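Local coordinates for protein response regulator receiver modulated diguanylate cyclase with PAS/PAC sensor (PDB 3CG0) that probably receives a phosphoryl signal through its receiver domain, the part present here, to regulate cyclic di-GMP synthesis by a diguanylate cyclase domain of the same protein, at residues C[9-22]-C[29-43]. Residues are numbered along the deposited sequence; the frame is centred on the assembly and turned at random.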
ATOM      1  N   LEU C   9       6.317 -20.472 -12.344  1.00 81.83           N
ATOM      2  CA  LEU C   9       7.517 -20.049 -11.626  1.00 78.62           C
ATOM      3  C   LEU C   9       8.436 -19.302 -12.613  1.00 73.22           C
ATOM      4  O   LEU C   9       8.361 -19.563 -13.820  1.00 75.29           O
ATOM      5  CB  LEU C   9       8.202 -21.268 -10.986  1.00 81.11           C
ATOM      6  CG  LEU C   9       7.914 -21.660  -9.521  1.00 87.45           C
ATOM      7  CD1 LEU C   9       8.990 -21.131  -8.563  1.00 89.85           C
ATOM      8  CD2 LEU C   9       6.499 -21.279  -9.029  1.00 89.31           C
ATOM      9  N   PRO C  10       9.270 -18.353 -12.114  1.00 66.43           N
ATOM     10  CA  PRO C  10      10.056 -17.417 -12.945  1.00 57.93           C
ATOM     11  C   PRO C  10      10.966 -18.032 -14.007  1.00 52.64           C
ATOM     12  O   PRO C  10      11.508 -19.118 -13.808  1.00 46.63           O
ATOM     13  CB  PRO C  10      10.908 -16.677 -11.913  1.00 59.94           C
ATOM     14  CG  PRO C  10      10.094 -16.707 -10.688  1.00 57.72           C
ATOM     15  CD  PRO C  10       9.493 -18.078 -10.681  1.00 65.42           C
ATOM     16  N   GLY C  11      11.126 -17.313 -15.119  1.00 46.16           N
ATOM     17  CA  GLY C  11      11.940 -17.757 -16.243  1.00 46.34           C
ATOM     18  C   GLY C  11      13.340 -17.170 -16.237  1.00 43.54           C
ATOM     19  O   GLY C  11      13.519 -15.969 -16.407  1.00 42.63           O
ATOM     20  N   VAL C  12      14.329 -18.036 -16.060  1.00 39.58           N
ATOM     21  CA  VAL C  12      15.711 -17.620 -15.873  1.00 39.39           C
ATOM     22  C   VAL C  12      16.537 -17.853 -17.153  1.00 39.30           C
ATOM     23  O   VAL C  12      16.460 -18.908 -17.766  1.00 40.88           O
ATOM     24  CB  VAL C  12      16.333 -18.335 -14.637  1.00 35.53           C
ATOM     25  CG1 VAL C  12      17.737 -17.842 -14.355  1.00 30.17           C
ATOM     26  CG2 VAL C  12      15.444 -18.129 -13.377  1.00 31.46           C
ATOM     27  N   LEU C  13      17.309 -16.849 -17.551  1.00 40.05           N
ATOM     28  CA  LEU C  13      18.204 -16.957 -18.701  1.00 40.24           C
ATOM     29  C   LEU C  13      19.644 -16.888 -18.183  1.00 38.92           C
ATOM     30  O   LEU C  13      19.963 -16.003 -17.396  1.00 36.92           O
ATOM     31  CB  LEU C  13      17.879 -15.832 -19.686  1.00 43.01           C
ATOM     32  CG  LEU C  13      18.697 -15.501 -20.937  1.00 53.55           C
ATOM     33  CD1 LEU C  13      17.767 -15.024 -22.035  1.00 52.50           C
ATOM     34  CD2 LEU C  13      19.732 -14.440 -20.663  1.00 58.83           C
ATOM     35  N   ILE C  14      20.495 -17.836 -18.588  1.00 35.40           N
ATOM     36  CA  ILE C  14      21.872 -17.918 -18.084  1.00 38.78           C
ATOM     37  C   ILE C  14      22.862 -17.569 -19.199  1.00 40.18           C
ATOM     38  O   ILE C  14      22.750 -18.065 -20.315  1.00 43.89           O
ATOM     39  CB  ILE C  14      22.212 -19.320 -17.540  1.00 40.39           C
ATOM     40  CG1 ILE C  14      21.263 -19.727 -16.408  1.00 45.30           C
ATOM     41  CG2 ILE C  14      23.655 -19.386 -17.041  1.00 44.24           C
ATOM     42  CD1 ILE C  14      21.505 -21.149 -15.905  1.00 43.85           C
ATOM     43  N   VAL C  15      23.800 -16.681 -18.896  1.00 35.00           N
ATOM     44  CA  VAL C  15      24.872 -16.329 -19.810  1.00 38.46           C
ATOM     45  C   VAL C  15      26.176 -16.667 -19.098  1.00 45.16           C
ATOM     46  O   VAL C  15      26.562 -15.986 -18.149  1.00 48.19           O
ATOM     47  CB  VAL C  15      24.855 -14.837 -20.176  1.00 40.69           C
ATOM     48  CG1 VAL C  15      25.726 -14.582 -21.401  1.00 31.59           C
ATOM     49  CG2 VAL C  15      23.459 -14.365 -20.449  1.00 33.19           C
ATOM     50  N   GLU C  16      26.845 -17.724 -19.553  1.00 41.68           N
ATOM     51  CA  GLU C  16      27.953 -18.307 -18.814  1.00 46.43           C
ATOM     52  C   GLU C  16      28.866 -19.061 -19.767  1.00 50.64           C
ATOM     53  O   GLU C  16      28.394 -19.914 -20.527  1.00 57.23           O
ATOM     54  CB  GLU C  16      27.397 -19.259 -17.754  1.00 49.04           C
ATOM     55  CG  GLU C  16      28.422 -20.129 -17.061  1.00 58.43           C
ATOM     56  CD  GLU C  16      29.250 -19.360 -16.059  1.00 69.21           C
ATOM     57  OE1 GLU C  16      28.656 -18.723 -15.159  1.00 69.97           O
ATOM     58  OE2 GLU C  16      30.494 -19.403 -16.169  1.00 69.99           O
ATOM     59  N   ASP C  17      30.164 -18.749 -19.721  1.00 55.47           N
ATOM     60  CA  ASP C  17      31.154 -19.361 -20.623  0.50 53.72           C
ATOM     61  C   ASP C  17      31.562 -20.771 -20.168  1.00 55.34           C
ATOM     62  O   ASP C  17      31.635 -21.687 -20.983  1.00 58.29           O
ATOM     63  CB  ASP C  17      32.394 -18.462 -20.765  0.50 51.82           C
ATOM     64  CG  ASP C  17      32.812 -18.243 -22.223  0.50 48.98           C
ATOM     65  OD1 ASP C  17      32.661 -19.164 -23.062  0.50 30.42           O
ATOM     66  OD2 ASP C  17      33.304 -17.136 -22.528  0.50 48.60           O
ATOM     67  N   GLY C  18      31.824 -20.936 -18.871  1.00 54.94           N
ATOM     68  CA  GLY C  18      32.186 -22.242 -18.296  1.00 59.50           C
ATOM     69  C   GLY C  18      31.033 -23.234 -18.283  1.00 58.34           C
ATOM     70  O   GLY C  18      30.093 -23.087 -17.502  1.00 57.42           O
ATOM     71  N   ARG C  19      31.121 -24.251 -19.146  1.00 61.07           N
ATOM     72  CA  ARG C  19      30.033 -25.226 -19.374  1.00 57.09           C
ATOM     73  C   ARG C  19      29.622 -26.056 -18.157  1.00 51.23           C
ATOM     74  O   ARG C  19      28.465 -26.449 -18.036  1.00 52.60           O
ATOM     75  CB  ARG C  19      30.363 -26.157 -20.544  1.00 58.28           C
ATOM     76  CG  ARG C  19      29.926 -25.629 -21.883  1.00 62.28           C
ATOM     77  CD  ARG C  19      29.547 -26.768 -22.805  1.00 74.98           C
ATOM     78  NE  ARG C  19      29.180 -26.305 -24.142  1.00 84.16           N
ATOM     79  CZ  ARG C  19      30.036 -26.163 -25.152  1.00 87.65           C
ATOM     80  NH1 ARG C  19      31.327 -26.447 -24.992  1.00 84.68           N
ATOM     81  NH2 ARG C  19      29.595 -25.735 -26.328  1.00 87.76           N
ATOM     82  N   LEU C  20      30.572 -26.316 -17.270  1.00 50.86           N
ATOM     83  CA  LEU C  20      30.295 -27.031 -16.034  1.00 53.06           C
ATOM     84  C   LEU C  20      29.600 -26.139 -15.008  1.00 52.62           C
ATOM     85  O   LEU C  20      28.738 -26.603 -14.264  1.00 56.29           O
ATOM     86  CB  LEU C  20      31.586 -27.616 -15.452  1.00 50.56           C
ATOM     87  CG  LEU C  20      31.466 -28.511 -14.218  1.00 54.54           C
ATOM     88  CD1 LEU C  20      30.641 -29.746 -14.531  1.00 39.05           C
ATOM     89  CD2 LEU C  20      32.846 -28.893 -13.711  1.00 56.82           C
ATOM     90  N   ALA C  21      29.991 -24.866 -14.970  1.00 55.83           N
ATOM     91  CA  ALA C  21      29.380 -23.875 -14.082  1.00 45.54           C
ATOM     92  C   ALA C  21      27.939 -23.607 -14.488  1.00 41.82           C
ATOM     93  O   ALA C  21      27.062 -23.530 -13.628  1.00 41.81           O
ATOM     94  CB  ALA C  21      30.186 -22.587 -14.096  1.00 56.32           C
ATOM     95  N   ALA C  22      27.702 -23.494 -15.798  1.00 38.03           N
ATOM     96  CA  ALA C  22      26.359 -23.376 -16.363  1.00 40.33           C
ATOM     97  C   ALA C  22      25.459 -24.528 -15.962  1.00 44.65           C
ATOM     98  O   ALA C  22      24.312 -24.323 -15.569  1.00 47.67           O
ATOM     99  CB  ALA C  22      26.430 -23.289 -17.881  1.00 43.48           C
ATOM    100  N   LEU C  29      19.081 -24.217 -10.101  1.00 36.24           N
ATOM    101  CA  LEU C  29      17.864 -23.488 -10.438  1.00 40.26           C
ATOM    102  C   LEU C  29      16.671 -24.400 -10.616  1.00 44.31           C
ATOM    103  O   LEU C  29      15.570 -24.070 -10.184  1.00 43.48           O
ATOM    104  CB  LEU C  29      18.045 -22.641 -11.695  1.00 43.30           C
ATOM    105  CG  LEU C  29      18.947 -21.414 -11.569  1.00 40.26           C
ATOM    106  CD1 LEU C  29      19.272 -20.916 -12.943  1.00 38.41           C
ATOM    107  CD2 LEU C  29      18.264 -20.352 -10.779  1.00 31.99           C
ATOM    108  N   GLU C  30      16.900 -25.543 -11.254  1.00 48.42           N
ATOM    109  CA  GLU C  30      15.857 -26.541 -11.461  1.00 49.82           C
ATOM    110  C   GLU C  30      15.378 -27.146 -10.132  1.00 45.22           C
ATOM    111  O   GLU C  30      14.189 -27.411  -9.973  1.00 52.20           O
ATOM    112  CB  GLU C  30      16.365 -27.643 -12.381  1.00 52.47           C
ATOM    113  CG  GLU C  30      15.328 -28.181 -13.335  1.00 71.26           C
ATOM    114  CD  GLU C  30      15.399 -27.515 -14.692  1.00 82.26           C
ATOM    115  OE1 GLU C  30      15.056 -26.315 -14.798  1.00 83.92           O
ATOM    116  OE2 GLU C  30      15.795 -28.202 -15.656  1.00 87.50           O
ATOM    117  N   SER C  31      16.306 -27.330  -9.188  1.00 45.31           N
ATOM    118  CA  SER C  31      16.005 -27.846  -7.847  0.50 50.88           C
ATOM    119  C   SER C  31      15.187 -26.865  -7.004  1.00 53.35           C
ATOM    120  O   SER C  31      14.491 -27.260  -6.061  1.00 54.21           O
ATOM    121  CB  SER C  31      17.306 -28.186  -7.113  0.50 51.76           C
ATOM    122  OG  SER C  31      18.159 -28.975  -7.924  0.50 55.24           O
ATOM    123  N   LEU C  32      15.297 -25.580  -7.332  1.00 55.77           N
ATOM    124  CA  LEU C  32      14.559 -24.539  -6.630  1.00 53.74           C
ATOM    125  C   LEU C  32      13.145 -24.401  -7.197  1.00 59.29           C
ATOM    126  O   LEU C  32      12.233 -23.927  -6.511  1.00 61.17           O
ATOM    127  CB  LEU C  32      15.319 -23.204  -6.676  1.00 51.09           C
ATOM    128  CG  LEU C  32      16.576 -23.115  -5.787  1.00 50.52           C
ATOM    129  CD1 LEU C  32      17.457 -21.938  -6.172  1.00 51.57           C
ATOM    130  CD2 LEU C  32      16.221 -23.042  -4.295  1.00 52.60           C
ATOM    131  N   GLY C  33      12.971 -24.827  -8.446  1.00 56.61           N
ATOM    132  CA  GLY C  33      11.664 -24.811  -9.092  1.00 60.13           C
ATOM    133  C   GLY C  33      11.598 -23.950 -10.344  1.00 62.12           C
ATOM    134  O   GLY C  33      10.673 -24.100 -11.152  1.00 62.62           O
ATOM    135  N   TYR C  34      12.583 -23.063 -10.503  1.00 56.87           N
ATOM    136  CA  TYR C  34      12.631 -22.116 -11.618  1.00 53.80           C
ATOM    137  C   TYR C  34      12.710 -22.807 -12.968  1.00 50.12           C
ATOM    138  O   TYR C  34      13.325 -23.858 -13.106  1.00 53.25           O
ATOM    139  CB  TYR C  34      13.832 -21.170 -11.482  1.00 52.47           C
ATOM    140  CG  TYR C  34      13.836 -20.328 -10.229  1.00 53.27           C
ATOM    141  CD1 TYR C  34      12.943 -19.268 -10.072  1.00 54.22           C
ATOM    142  CD2 TYR C  34      14.751 -20.576  -9.209  1.00 49.54           C
ATOM    143  CE1 TYR C  34      12.944 -18.494  -8.915  1.00 47.24           C
ATOM    144  CE2 TYR C  34      14.768 -19.806  -8.058  1.00 50.67           C
ATOM    145  CZ  TYR C  34      13.864 -18.767  -7.920  1.00 47.79           C
ATOM    146  OH  TYR C  34      13.883 -18.011  -6.778  1.00 51.24           O
ATOM    147  N   ASP C  35      12.081 -22.206 -13.964  1.00 50.48           N
ATOM    148  CA  ASP C  35      12.211 -22.677 -15.329  1.00 52.25           C
ATOM    149  C   ASP C  35      13.426 -21.984 -15.945  1.00 49.22           C
ATOM    150  O   ASP C  35      13.477 -20.759 -15.993  1.00 47.40           O
ATOM    151  CB  ASP C  35      10.933 -22.338 -16.108  1.00 57.69           C
ATOM    152  CG  ASP C  35      10.861 -23.015 -17.474  1.00 67.60           C
ATOM    153  OD1 ASP C  35      11.722 -23.861 -17.810  1.00 80.59           O
ATOM    154  OD2 ASP C  35       9.920 -22.690 -18.226  1.00 77.68           O
ATOM    155  N   VAL C  36      14.420 -22.753 -16.385  1.00 48.58           N
ATOM    156  CA  VAL C  36      15.514 -22.147 -17.159  1.00 42.81           C
ATOM    157  C   VAL C  36      15.266 -22.224 -18.660  1.00 42.55           C
ATOM    158  O   VAL C  36      15.126 -23.298 -19.257  1.00 39.28           O
ATOM    159  CB  VAL C  36      16.975 -22.494 -16.653  1.00 42.65           C
ATOM    160  CG1 VAL C  36      16.976 -23.580 -15.595  1.00 43.93           C
ATOM    161  CG2 VAL C  36      17.978 -22.740 -17.805  1.00 39.07           C
ATOM    162  N   LEU C  37      15.167 -21.038 -19.238  1.00 43.28           N
ATOM    163  CA  LEU C  37      14.671 -20.839 -20.585  1.00 40.56           C
ATOM    164  C   LEU C  37      15.769 -20.976 -21.635  1.00 46.52           C
ATOM    165  O   LEU C  37      15.511 -21.402 -22.765  1.00 52.61           O
ATOM    166  CB  LEU C  37      14.029 -19.451 -20.673  1.00 43.71           C
ATOM    167  CG  LEU C  37      12.536 -19.218 -20.370  1.00 49.19           C
ATOM    168  CD1 LEU C  37      11.929 -20.157 -19.339  1.00 46.43           C
ATOM    169  CD2 LEU C  37      12.362 -17.810 -19.892  1.00 37.64           C
ATOM    170  N   GLY C  38      16.986 -20.590 -21.272  1.00 44.39           N
ATOM    171  CA  GLY C  38      18.112 -20.693 -22.186  1.00 39.22           C
ATOM    172  C   GLY C  38      19.432 -20.588 -21.475  1.00 42.99           C
ATOM    173  O   GLY C  38      19.525 -19.976 -20.409  1.00 47.30           O
ATOM    174  N   VAL C  39      20.453 -21.216 -22.056  1.00 39.09           N
ATOM    175  CA  VAL C  39      21.822 -21.115 -21.558  1.00 34.09           C
ATOM    176  C   VAL C  39      22.725 -20.737 -22.739  1.00 45.56           C
ATOM    177  O   VAL C  39      22.727 -21.415 -23.777  1.00 36.88           O
ATOM    178  CB  VAL C  39      22.311 -22.398 -20.859  1.00 37.95           C
ATOM    179  CG1 VAL C  39      23.766 -22.253 -20.422  1.00 39.99           C
ATOM    180  CG2 VAL C  39      21.461 -22.700 -19.628  1.00 36.72           C
ATOM    181  N   PHE C  40      23.466 -19.637 -22.578  1.00 40.58           N
ATOM    182  CA  PHE C  40      24.267 -19.082 -23.661  1.00 43.88           C
ATOM    183  C   PHE C  40      25.705 -18.911 -23.208  1.00 47.75           C
ATOM    184  O   PHE C  40      25.957 -18.647 -22.034  1.00 49.81           O
ATOM    185  CB  PHE C  40      23.675 -17.744 -24.103  1.00 44.23           C
ATOM    186  CG  PHE C  40      22.240 -17.832 -24.543  1.00 39.91           C
ATOM    187  CD1 PHE C  40      21.925 -18.240 -25.830  1.00 39.80           C
ATOM    188  CD2 PHE C  40      21.207 -17.521 -23.671  1.00 35.69           C
ATOM    189  CE1 PHE C  40      20.608 -18.339 -26.253  1.00 43.64           C
ATOM    190  CE2 PHE C  40      19.878 -17.614 -24.090  1.00 25.84           C
ATOM    191  CZ  PHE C  40      19.582 -18.026 -25.379  1.00 40.84           C
ATOM    192  N   ASP C  41      26.647 -19.075 -24.135  1.00 52.56           N
ATOM    193  CA  ASP C  41      28.073 -18.952 -23.807  1.00 55.75           C
ATOM    194  C   ASP C  41      28.710 -17.704 -24.406  1.00 52.23           C
ATOM    195  O   ASP C  41      29.743 -17.239 -23.935  1.00 60.25           O
ATOM    196  CB  ASP C  41      28.857 -20.225 -24.172  1.00 60.30           C
ATOM    197  CG  ASP C  41      28.887 -20.514 -25.680  1.00 67.94           C
ATOM    198  OD1 ASP C  41      29.709 -21.361 -26.084  1.00 74.33           O
ATOM    199  OD2 ASP C  41      28.101 -19.926 -26.459  1.00 73.38           O
ATOM    200  N   ASN C  42      28.100 -17.189 -25.463  1.00 57.75           N
ATOM    201  CA  ASN C  42      28.454 -15.886 -25.994  1.00 60.79           C
ATOM    202  C   ASN C  42      27.272 -14.935 -25.832  1.00 59.59           C
ATOM    203  O   ASN C  42      26.111 -15.333 -25.992  1.00 56.84           O
ATOM    204  CB  ASN C  42      28.939 -15.979 -27.455  1.00 64.50           C
ATOM    205  CG  ASN C  42      27.819 -15.856 -28.466  1.00 66.11           C
ATOM    206  OD1 ASN C  42      27.790 -14.917 -29.258  1.00 65.87           O
ATOM    207  ND2 ASN C  42      26.881 -16.798 -28.434  1.00 72.12           N
ATOM    208  N   GLY C  43      27.576 -13.685 -25.501  1.00 58.94           N
ATOM    209  CA  GLY C  43      26.553 -12.699 -25.186  1.00 59.68           C
ATOM    210  C   GLY C  43      25.653 -12.220 -26.311  1.00 62.59           C
ATOM    211  O   GLY C  43      24.476 -11.924 -26.072  1.00 62.09           O
TER
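V12, I14 and E16 in strand 11-15 and the loop after it join strand 35-40 in a parallel ladder. V12 N donates to D35 O (2.9 Å, N-H...O 172°), and L37 N returns a bond to V12 O. I14 N then takes G38 O, skipping the carbonyl of L37: between the flanking pairs V12-V36 and I14-V39, both L37 and G38 stand opposite L13, a beta bulge at which L37 has a near-helical backbone. F40 N to I14 O (2.8 Å) and E16 N to F40 O (2.8 Å) restore the regular pattern.

Apolar packing covers both faces. On one, L29 of the connecting helix sets CD1 against V12 CG1 (3.7 Å) and I14 CD1 (3.7 Å), the latter tip to tip. With I14 CG1 anti to the carbonyl carbon (chi1 -58°), its CD1 also lies alongside V39 CG2. A22 CB meets V39 CG1. At the start of the strands, the P10 ring reaches the edge of the Y34 ring (CD to CD1, 3.7 Å). On the other face the L13 side chain crosses that of F40 at about a right angle, CD1 touching CE2 (3.9 Å), and L37 CD2 rests on G11 CA.

This right-handed beta-alpha-beta crossover opens the CheY-like receiver fold. Strand 57-61 flanks strand 11-15 beyond, bringing E16 beside D61, the predicted phosphorylation site; helix 43-53 covers F40 and L13, while helix 115-132 packs on P10, L29 and Y34.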